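Local atomic coordinates of ammonium transporter (Kuenenia stuttgartiensis, PDB entry 6EU6), a protein that probably senses ammonium at the membrane, as the ammonium-transporter-family sensor part of a signalling system built around a histidine kinase. Residues A[55-60]-A[130-135]; A[65-70]-A[94-99]. All blocks are in the same frame, centred on the assembly; numbering follows the deposited sequence.

Contact 1 of 2, residues A[55-60]-A[130-135]; sequences SLVFFS and FIVAII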
loop_
_atom_site.group_PDB
_atom_site.type_symbol
_atom_site.label_atom_id
_atom_site.label_comp_id
_atom_site.label_asym_id
_atom_site.label_seq_id
_atom_site.Cartn_x
_atom_site.Cartn_y
_atom_site.Cartn_z
ATOM N N SER A 55 5.338 9.991 -17.017
ATOM C CA SER A 55 3.985 10.559 -16.985
ATOM C C SER A 55 3.886 11.665 -18.028
ATOM O O SER A 55 2.920 11.746 -18.746
ATOM C CB SER A 55 3.670 11.186 -15.634
ATOM O OG SER A 55 3.540 10.233 -14.567
ATOM N N LEU A 56 4.827 12.568 -18.039
ATOM C CA LEU A 56 4.697 13.717 -18.937
ATOM C C LEU A 56 4.909 13.331 -20.422
ATOM O O LEU A 56 4.211 13.815 -21.302
ATOM C CB LEU A 56 5.676 14.828 -18.572
ATOM C CG LEU A 56 5.436 15.546 -17.244
ATOM C CD1 LEU A 56 6.496 16.607 -17.092
ATOM C CD2 LEU A 56 4.106 16.191 -17.245
ATOM N N VAL A 57 5.847 12.441 -20.687
ATOM C CA VAL A 57 6.130 12.049 -22.081
ATOM C C VAL A 57 4.955 11.251 -22.615
ATOM O O VAL A 57 4.544 11.392 -23.766
ATOM C CB VAL A 57 7.449 11.285 -22.148
ATOM C CG1 VAL A 57 7.645 10.616 -23.532
ATOM C CG2 VAL A 57 8.582 12.199 -21.798
ATOM N N PHE A 58 4.355 10.414 -21.772
ATOM C CA PHE A 58 3.272 9.592 -22.233
ATOM C C PHE A 58 2.018 10.445 -22.410
ATOM O O PHE A 58 1.271 10.227 -23.379
ATOM C CB PHE A 58 2.947 8.430 -21.293
ATOM C CG PHE A 58 2.049 7.376 -21.907
ATOM C CD1 PHE A 58 2.508 6.541 -22.876
ATOM C CD2 PHE A 58 0.766 7.250 -21.527
ATOM C CE1 PHE A 58 1.686 5.578 -23.438
ATOM C CE2 PHE A 58 -0.075 6.298 -22.083
ATOM C CZ PHE A 58 0.405 5.433 -23.019
ATOM N N PHE A 59 1.797 11.411 -21.505
ATOM C CA PHE A 59 0.717 12.371 -21.688
ATOM C C PHE A 59 0.891 13.121 -23.026
ATOM O O PHE A 59 -0.078 13.285 -23.786
ATOM C CB PHE A 59 0.654 13.346 -20.543
ATOM C CG PHE A 59 -0.310 14.494 -20.742
ATOM C CD1 PHE A 59 -1.658 14.347 -20.495
ATOM C CD2 PHE A 59 0.149 15.729 -21.119
ATOM C CE1 PHE A 59 -2.541 15.404 -20.705
ATOM C CE2 PHE A 59 -0.720 16.785 -21.326
ATOM C CZ PHE A 59 -2.055 16.617 -21.147
ATOM N N SER A 60 2.100 13.542 -23.332
ATOM C CA SER A 60 2.281 14.465 -24.469
ATOM C C SER A 60 2.199 13.711 -25.800
ATOM O O SER A 60 1.446 14.108 -26.717
ATOM C CB SER A 60 3.642 15.145 -24.388
ATOM O OG SER A 60 3.714 15.865 -23.188
ATOM N N PHE A 130 13.083 8.232 -24.062
ATOM C CA PHE A 130 13.095 7.559 -25.368
ATOM C C PHE A 130 12.160 6.345 -25.428
ATOM O O PHE A 130 11.384 6.174 -26.381
ATOM C CB PHE A 130 14.506 7.249 -25.799
ATOM C CG PHE A 130 14.610 6.685 -27.210
ATOM C CD1 PHE A 130 14.530 7.523 -28.344
ATOM C CD2 PHE A 130 14.854 5.316 -27.433
ATOM C CE1 PHE A 130 14.635 6.983 -29.626
ATOM C CE2 PHE A 130 14.944 4.815 -28.732
ATOM C CZ PHE A 130 14.841 5.652 -29.812
ATOM N N ILE A 131 12.175 5.508 -24.392
ATOM C CA ILE A 131 11.312 4.357 -24.393
ATOM C C ILE A 131 9.855 4.756 -24.374
ATOM O O ILE A 131 9.042 4.143 -25.087
ATOM C CB ILE A 131 11.708 3.293 -23.348
ATOM C CG1 ILE A 131 10.925 1.973 -23.645
ATOM C CG2 ILE A 131 11.408 3.775 -21.938
ATOM C CD1 ILE A 131 11.206 0.844 -22.700
ATOM N N VAL A 132 9.514 5.826 -23.634
ATOM C CA VAL A 132 8.156 6.208 -23.483
ATOM C C VAL A 132 7.562 6.961 -24.718
ATOM O O VAL A 132 6.346 6.885 -24.980
ATOM C CB VAL A 132 7.945 7.021 -22.196
ATOM C CG1 VAL A 132 6.478 7.406 -22.051
ATOM C CG2 VAL A 132 8.281 6.160 -20.931
ATOM N N ALA A 133 8.432 7.698 -25.423
ATOM C CA ALA A 133 8.070 8.509 -26.613
ATOM C C ALA A 133 8.043 7.700 -27.899
ATOM O O ALA A 133 7.232 8.000 -28.730
ATOM C CB ALA A 133 9.040 9.709 -26.770
ATOM N N ILE A 134 8.863 6.654 -28.004
ATOM C CA ILE A 134 9.129 5.905 -29.259
ATOM C C ILE A 134 8.923 4.399 -29.163
ATOM O O ILE A 134 7.949 3.852 -29.699
ATOM C CB ILE A 134 10.541 6.254 -29.799
ATOM C CG1 ILE A 134 10.474 7.719 -30.290
ATOM C CG2 ILE A 134 10.888 5.395 -31.015
ATOM C CD1 ILE A 134 11.725 8.426 -30.116
ATOM N N ILE A 135 9.805 3.739 -28.455
ATOM C CA ILE A 135 9.818 2.253 -28.448
ATOM C C ILE A 135 8.499 1.704 -27.945
ATOM O O ILE A 135 7.819 0.923 -28.646
ATOM C CB ILE A 135 11.009 1.685 -27.638
ATOM C CG1 ILE A 135 12.332 2.162 -28.249
ATOM C CG2 ILE A 135 10.952 0.179 -27.524
ATOM C CD1 ILE A 135 13.532 1.704 -27.470
#
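Val57 CG1 sets into the notch between two successive residues of the facing helix, 3.6 Å from Ala133 CB and 3.7 Å from Val132 CG1. It lies just as near the backbone, with Ala133 N 3.6 Å from Val57 CG1. The methyl gets there because it stands anti to its own backbone N (chi1 169°). Val132 answers in kind: its CG1 reaches into the other helix 3.7 Å from Phe58 N and 3.8 Å from Phe58 CB. It meets the Phe58 ring only at the edge, near the ring plane, and the two side chains cross at about a right angle.

The enclosed flank is the Val132–Phe58 one, buried where both residues also pack on helix 93-114, at Ala108 and Ala104 respectively. The Val57–Ala133 flank is equally close in contact but partly exposed, and a dodecyl maltoside molecule lies about 5 Å from the Val57 side chain. The helix segments run nearly parallel, crossing at -17° with their axes 8.7 Å apart. No hydrogen bond links them, so between these two segments the association rests on van der Waals fit of apolar groups, which gives shape complementarity but no polar anchor.

Contact 2 of 2, residues A[65-70]-A[94-99]; sequences FMFGKS and YSFFFF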
loop_
_atom_site.group_PDB
_atom_site.type_symbol
_atom_site.label_atom_id
_atom_site.label_comp_id
_atom_site.label_asym_id
_atom_site.label_seq_id
_atom_site.Cartn_x
_atom_site.Cartn_y
_atom_site.Cartn_z
ATOM N N PHE A 65 0.628 8.168 -30.050
ATOM C CA PHE A 65 1.304 7.204 -30.905
ATOM C C PHE A 65 0.740 5.810 -30.724
ATOM O O PHE A 65 0.652 5.038 -31.690
ATOM C CB PHE A 65 2.790 7.140 -30.629
ATOM C CG PHE A 65 3.596 8.288 -31.172
ATOM C CD1 PHE A 65 3.120 9.151 -32.154
ATOM C CD2 PHE A 65 4.893 8.475 -30.729
ATOM C CE1 PHE A 65 3.901 10.203 -32.644
ATOM C CE2 PHE A 65 5.704 9.481 -31.263
ATOM C CZ PHE A 65 5.202 10.378 -32.231
ATOM N N MET A 66 0.380 5.465 -29.487
ATOM C CA MET A 66 -0.025 4.117 -29.150
ATOM C C MET A 66 -1.503 3.833 -29.511
ATOM O O MET A 66 -1.845 2.781 -30.036
ATOM C CB MET A 66 0.145 3.896 -27.636
ATOM C CG MET A 66 -0.101 2.437 -27.214
ATOM S SD MET A 66 0.858 2.127 -25.672
ATOM C CE MET A 66 0.324 0.434 -25.267
ATOM N N PHE A 67 -2.372 4.771 -29.184
ATOM C CA PHE A 67 -3.809 4.540 -29.265
ATOM C C PHE A 67 -4.584 5.489 -30.211
ATOM O O PHE A 67 -5.793 5.264 -30.421
ATOM C CB PHE A 67 -4.434 4.642 -27.858
ATOM C CG PHE A 67 -4.037 3.499 -26.963
ATOM C CD1 PHE A 67 -4.498 2.180 -27.211
ATOM C CD2 PHE A 67 -3.188 3.709 -25.912
ATOM C CE1 PHE A 67 -4.056 1.122 -26.393
ATOM C CE2 PHE A 67 -2.821 2.682 -25.062
ATOM C CZ PHE A 67 -3.214 1.388 -25.327
ATOM N N GLY A 68 -3.920 6.528 -30.726
ATOM C CA GLY A 68 -4.573 7.457 -31.613
ATOM C C GLY A 68 -4.840 6.837 -32.999
ATOM O O GLY A 68 -4.625 5.640 -33.252
ATOM N N LYS A 69 -5.325 7.693 -33.879
ATOM C CA LYS A 69 -5.905 7.238 -35.091
ATOM C C LYS A 69 -4.783 6.624 -35.863
ATOM O O LYS A 69 -3.705 7.197 -36.039
ATOM C CB LYS A 69 -6.605 8.402 -35.776
ATOM C CG LYS A 69 -7.027 8.177 -37.225
ATOM C CD LYS A 69 -7.510 9.510 -37.802
ATOM C CE LYS A 69 -7.648 9.488 -39.307
ATOM N NZ LYS A 69 -8.754 8.602 -39.784
ATOM N N SER A 70 -5.018 5.404 -36.313
ATOM C CA SER A 70 -3.955 4.598 -36.877
ATOM C C SER A 70 -3.575 5.021 -38.302
ATOM O O SER A 70 -4.436 5.091 -39.153
ATOM C CB SER A 70 -4.336 3.109 -36.957
ATOM O OG SER A 70 -3.209 2.392 -37.456
ATOM N N TYR A 94 -10.661 9.193 -19.573
ATOM C CA TYR A 94 -9.551 9.485 -18.693
ATOM C C TYR A 94 -9.074 8.303 -17.871
ATOM O O TYR A 94 -7.919 8.195 -17.632
ATOM C CB TYR A 94 -9.879 10.643 -17.784
ATOM C CG TYR A 94 -10.184 11.868 -18.542
ATOM C CD1 TYR A 94 -9.188 12.582 -19.125
ATOM C CD2 TYR A 94 -11.471 12.266 -18.732
ATOM C CE1 TYR A 94 -9.463 13.699 -19.849
ATOM C CE2 TYR A 94 -11.757 13.385 -19.449
ATOM C CZ TYR A 94 -10.746 14.085 -20.010
ATOM O OH TYR A 94 -11.023 15.188 -20.720
ATOM N N SER A 95 -9.984 7.449 -17.453
ATOM C CA SER A 95 -9.636 6.282 -16.678
ATOM C C SER A 95 -8.725 5.374 -17.495
ATOM O O SER A 95 -7.719 4.951 -17.035
ATOM C CB SER A 95 -10.895 5.588 -16.209
ATOM O OG SER A 95 -11.686 6.509 -15.515
ATOM N N PHE A 96 -9.128 5.100 -18.720
ATOM C CA PHE A 96 -8.327 4.321 -19.656
ATOM C C PHE A 96 -6.987 4.996 -19.841
ATOM O O PHE A 96 -5.948 4.354 -19.871
ATOM C CB PHE A 96 -9.024 4.243 -20.989
ATOM C CG PHE A 96 -8.285 3.436 -21.991
ATOM C CD1 PHE A 96 -8.384 2.045 -22.010
ATOM C CD2 PHE A 96 -7.466 4.054 -22.908
ATOM C CE1 PHE A 96 -7.700 1.312 -22.986
ATOM C CE2 PHE A 96 -6.756 3.330 -23.868
ATOM C CZ PHE A 96 -6.893 1.956 -23.923
ATOM N N PHE A 97 -7.002 6.309 -20.047
ATOM C CA PHE A 97 -5.783 7.052 -20.288
ATOM C C PHE A 97 -4.782 6.904 -19.105
ATOM O O PHE A 97 -3.588 6.645 -19.328
ATOM C CB PHE A 97 -6.114 8.514 -20.482
ATOM C CG PHE A 97 -4.996 9.316 -21.014
ATOM C CD1 PHE A 97 -4.078 9.895 -20.185
ATOM C CD2 PHE A 97 -4.918 9.579 -22.371
ATOM C CE1 PHE A 97 -3.039 10.662 -20.673
ATOM C CE2 PHE A 97 -3.912 10.386 -22.856
ATOM C CZ PHE A 97 -2.943 10.903 -22.004
ATOM N N PHE A 98 -5.289 6.998 -17.871
ATOM C CA PHE A 98 -4.396 6.949 -16.748
ATOM C C PHE A 98 -3.866 5.536 -16.541
ATOM O O PHE A 98 -2.689 5.361 -16.197
ATOM C CB PHE A 98 -5.080 7.464 -15.475
ATOM C CG PHE A 98 -4.149 7.516 -14.288
ATOM C CD1 PHE A 98 -2.932 8.207 -14.352
ATOM C CD2 PHE A 98 -4.417 6.784 -13.156
ATOM C CE1 PHE A 98 -2.023 8.187 -13.305
ATOM C CE2 PHE A 98 -3.516 6.774 -12.089
ATOM C CZ PHE A 98 -2.329 7.484 -12.159
ATOM N N PHE A 99 -4.754 4.564 -16.699
ATOM C CA PHE A 99 -4.384 3.149 -16.707
ATOM C C PHE A 99 -3.246 2.841 -17.673
ATOM O O PHE A 99 -2.220 2.265 -17.296
ATOM C CB PHE A 99 -5.611 2.305 -16.962
ATOM C CG PHE A 99 -5.392 0.805 -16.762
ATOM C CD1 PHE A 99 -5.366 0.248 -15.506
ATOM C CD2 PHE A 99 -5.216 -0.026 -17.834
ATOM C CE1 PHE A 99 -5.184 -1.162 -15.330
ATOM C CE2 PHE A 99 -5.057 -1.409 -17.670
ATOM C CZ PHE A 99 -5.007 -1.979 -16.399
#
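In this helical membrane protein of the ammonium transporter family, a T-shaped aromatic pair joins the C-terminal end of helix 40-67 to the first turn of helix 93-114. Phe96 supplies the edge and Phe67 the face. The ring centroids of Phe67 and Phe96 are 5.1 Å apart, and their planes stand at 75°. Two rim atoms of Phe96 do the touching: CE2 lies over the middle of the Phe67 ring, 4.1 Å from Phe67 CG, while Phe96 CZ comes to 3.9 Å from Phe67 CE1.

The backbones stay well apart, Phe67 CA and Phe97 CA being the nearest such pair at 9.5 Å, and two long side chains bridge the gap. Phe96 spans its share with CG anti to the backbone N (chi1 -179°), and Phe67 points its CB toward the partner helix. Phe148 stacks on the Phe96 ring, Phe63 also touches it, and a buffer molecule, MES, lies about 5 Å away. Immediately beyond Phe67 the chain leaves helical geometry at Gly68, while Phe67 O is hydrogen-bonded to Ser149 OG.

Replacing Phe67 with an alanine would probably leave the Phe96 edge without its aromatic face and open a gap between the two helices. The Phe67 ring is also backed by its own neighbour, for on the face opposite Phe96 the Met66 CG methylene sits 3.4 Å above the ring plane, offset toward the rim.

Helix 40-67 carries one side of both contacts, whose centres lie 12 Å apart on the same side of the chain's centre: contact 1 fastens it to helix 121-144, and contact 2, at its C-terminal end, to helix 93-114. The segments also meet one another beside the two contacts. Phe59 CD1 packs 3.9 Å from Phe97 CE1, and Phe58 CE1 comes to 4.2 Å from Met66 SD, while the Phe65 ring approaches the backbone of Ala133. The segments border a second subunit as well, through Ser55 in 55-60, whose OG is hydrogen-bonded to Asn243 ND2 of that chain, and through Phe98 in 94-99, which meets its Phe221 edge-to-face.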